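Side-chain contact in putative Scyalone Dehydratase (Novosphingobium aromaticivorans DSM 12444, PDB 3EF8), which is of unknown function but belongs to the SnoaL-like, NTF2-type proteins and is tentatively assigned as a scytalone dehydratase, a lyase: residues S21-D25 with M26-E30. Numbering follows the deposited sequence.
Sequences SYHLD and MNHPE
His-23 and His-28 meet edge to edge through their ND1 atoms, 2.9 Å apart, an example of how side chains can repeat the tie the backbone makes at a helix end. Either nitrogen could donate the hydrogen bond. Each ND1 meets the other imidazole at its edge and in its plane, and the two rings, tilted 40° to one another, do not stack. The same two residues are also joined by the backbone bond from His-28 N to His-23 O, 2.8 Å long, which holds the bases of the two side chains near each other.

That bond belongs to a Schellman motif, which ends the long helix 3-25 of this NTF2-like fold. Asn-27 turns out of the helix with positive phi, and its N reaches Leu-24 O from above the carbonyl plane at 3.1 Å. Met-26 N still makes the helical bond to Tyr-22 O. His-28 then takes the N-cap position of helix 29-33, so the two helices are separated only by the turn 26-28. Asp-25 OD1 is hydrogen-bonded to both Thr-70 OG1 and His-72 ND1, and Asn-27 ND2 to Ala-149 O of the second subunit.

Apolar packing lines the same turn. The selenomethionine Met-26 sets CG over one face of the Tyr-22 ring, 3.7 Å from its centroid, a CH-pi contact. The bend at chi2 (-73°) sets SE obliquely beside the phenol end in a Met-aromatic contact, and the bend at chi3 (-71°) puts CE 3.6 Å from Tyr-22 OH. The CB of Met-26 also sits over the centre of the His-28 ring, 3.4 Å above its plane. Replacing Tyr-22 with alanine would probably leave the selenomethionine chain without the ring beneath it and remove a cation-pi partner of Arg-90 of the second subunit.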
loop_
_atom_site.group_PDB
_atom_site.type_symbol
_atom_site.label_atom_id
_atom_site.label_comp_id
_atom_site.label_asym_id
_atom_site.label_seq_id
_atom_site.Cartn_x
_atom_site.Cartn_y
_atom_site.Cartn_z
ATOM N N SER A 21 12.253 4.985 0.237
ATOM C CA SER A 21 11.963 3.886 -0.697
ATOM C C SER A 21 12.168 4.332 -2.134
ATOM O O SER A 21 12.657 3.557 -2.962
ATOM C CB SER A 21 10.565 3.378 -0.494
ATOM O OG SER A 21 10.552 2.588 0.655
ATOM N N TYR A 22 11.820 5.578 -2.402
ATOM C CA TYR A 22 12.046 6.170 -3.746
ATOM C C TYR A 22 13.528 6.219 -4.086
ATOM O O TYR A 22 13.978 5.730 -5.122
ATOM C CB TYR A 22 11.436 7.560 -3.871
ATOM C CG TYR A 22 11.656 8.209 -5.240
ATOM C CD1 TYR A 22 10.997 7.742 -6.367
ATOM C CD2 TYR A 22 12.524 9.285 -5.387
ATOM C CE1 TYR A 22 11.221 8.296 -7.594
ATOM C CE2 TYR A 22 12.772 9.828 -6.608
ATOM C CZ TYR A 22 12.095 9.372 -7.708
ATOM O OH TYR A 22 12.325 9.983 -8.954
ATOM N N HIS A 23 14.301 6.826 -3.200
ATOM C CA HIS A 23 15.726 6.904 -3.444
ATOM C C HIS A 23 16.441 5.552 -3.501
ATOM O O HIS A 23 17.417 5.353 -4.191
ATOM C CB HIS A 23 16.381 7.864 -2.430
ATOM C CG HIS A 23 16.007 9.283 -2.687
ATOM N ND1 HIS A 23 16.264 9.899 -3.896
ATOM C CD2 HIS A 23 15.347 10.189 -1.933
ATOM C CE1 HIS A 23 15.794 11.131 -3.869
ATOM N NE2 HIS A 23 15.225 11.332 -2.692
ATOM N N LEU A 24 15.882 4.568 -2.844
ATOM C CA LEU A 24 16.396 3.217 -2.881
ATOM C C LEU A 24 16.121 2.610 -4.278
ATOM O O LEU A 24 17.018 2.061 -4.911
ATOM C CB LEU A 24 15.723 2.374 -1.773
ATOM C CG LEU A 24 16.141 0.921 -1.710
ATOM C CD1 LEU A 24 17.697 0.731 -1.622
ATOM C CD2 LEU A 24 15.439 0.223 -0.518
ATOM N N ASP A 25 14.869 2.738 -4.750
ATOM C CA ASP A 25 14.514 2.214 -6.060
ATOM C C ASP A 25 15.255 2.967 -7.169
ATOM O O ASP A 25 15.514 2.424 -8.258
ATOM C CB ASP A 25 13.029 2.296 -6.281
ATOM C CG ASP A 25 12.226 1.276 -5.447
ATOM O OD1 ASP A 25 12.823 0.322 -4.911
ATOM O OD2 ASP A 25 10.996 1.500 -5.265
HETATM N N MSE A 26 15.656 4.200 -6.884
HETATM C CA MSE A 26 16.405 5.048 -7.851
HETATM C C MSE A 26 17.916 4.838 -7.759
HETATM O O MSE A 26 18.665 5.408 -8.548
HETATM C CB MSE A 26 16.115 6.498 -7.625
HETATM C CG MSE A 26 14.702 6.872 -7.889
HETATM SE SE MSE A 26 14.315 6.867 -9.833
HETATM C CE MSE A 26 15.348 8.469 -10.245
ATOM N N ASN A 27 18.377 4.025 -6.838
ATOM C CA ASN A 27 19.829 3.826 -6.587
ATOM C C ASN A 27 20.540 5.147 -6.237
ATOM O O ASN A 27 21.521 5.548 -6.914
ATOM C CB ASN A 27 20.493 3.144 -7.776
ATOM C CG ASN A 27 21.912 2.747 -7.479
ATOM O OD1 ASN A 27 22.276 2.640 -6.323
ATOM N ND2 ASN A 27 22.713 2.575 -8.521
ATOM N N HIS A 28 20.032 5.825 -5.208
ATOM C CA HIS A 28 20.592 7.088 -4.744
ATOM C C HIS A 28 21.114 6.906 -3.309
ATOM O O HIS A 28 20.491 7.404 -2.368
ATOM C CB HIS A 28 19.555 8.214 -4.729
ATOM C CG HIS A 28 19.013 8.607 -6.072
ATOM N ND1 HIS A 28 17.864 9.338 -6.211
ATOM C CD2 HIS A 28 19.497 8.422 -7.328
ATOM C CE1 HIS A 28 17.637 9.564 -7.495
ATOM N NE2 HIS A 28 18.628 9.047 -8.196
ATOM N N PRO A 29 22.258 6.233 -3.142
ATOM C CA PRO A 29 22.733 5.922 -1.768
ATOM C C PRO A 29 23.047 7.124 -0.885
ATOM O O PRO A 29 22.862 7.070 0.340
ATOM C CB PRO A 29 23.961 5.049 -1.990
ATOM C CG PRO A 29 24.349 5.282 -3.406
ATOM C CD PRO A 29 23.125 5.634 -4.163
ATOM N N GLU A 30 23.496 8.231 -1.441
ATOM C CA GLU A 30 23.734 9.408 -0.609
ATOM C C GLU A 30 22.473 10.051 -0.076
ATOM O O GLU A 30 22.423 10.603 1.052
ATOM C CB GLU A 30 24.644 10.431 -1.287
ATOM C CG GLU A 30 26.097 10.048 -1.070
ATOM C CD GLU A 30 26.603 10.155 0.400
ATOM O OE1 GLU A 30 26.524 11.250 1.014
ATOM O OE2 GLU A 30 27.152 9.143 0.909
#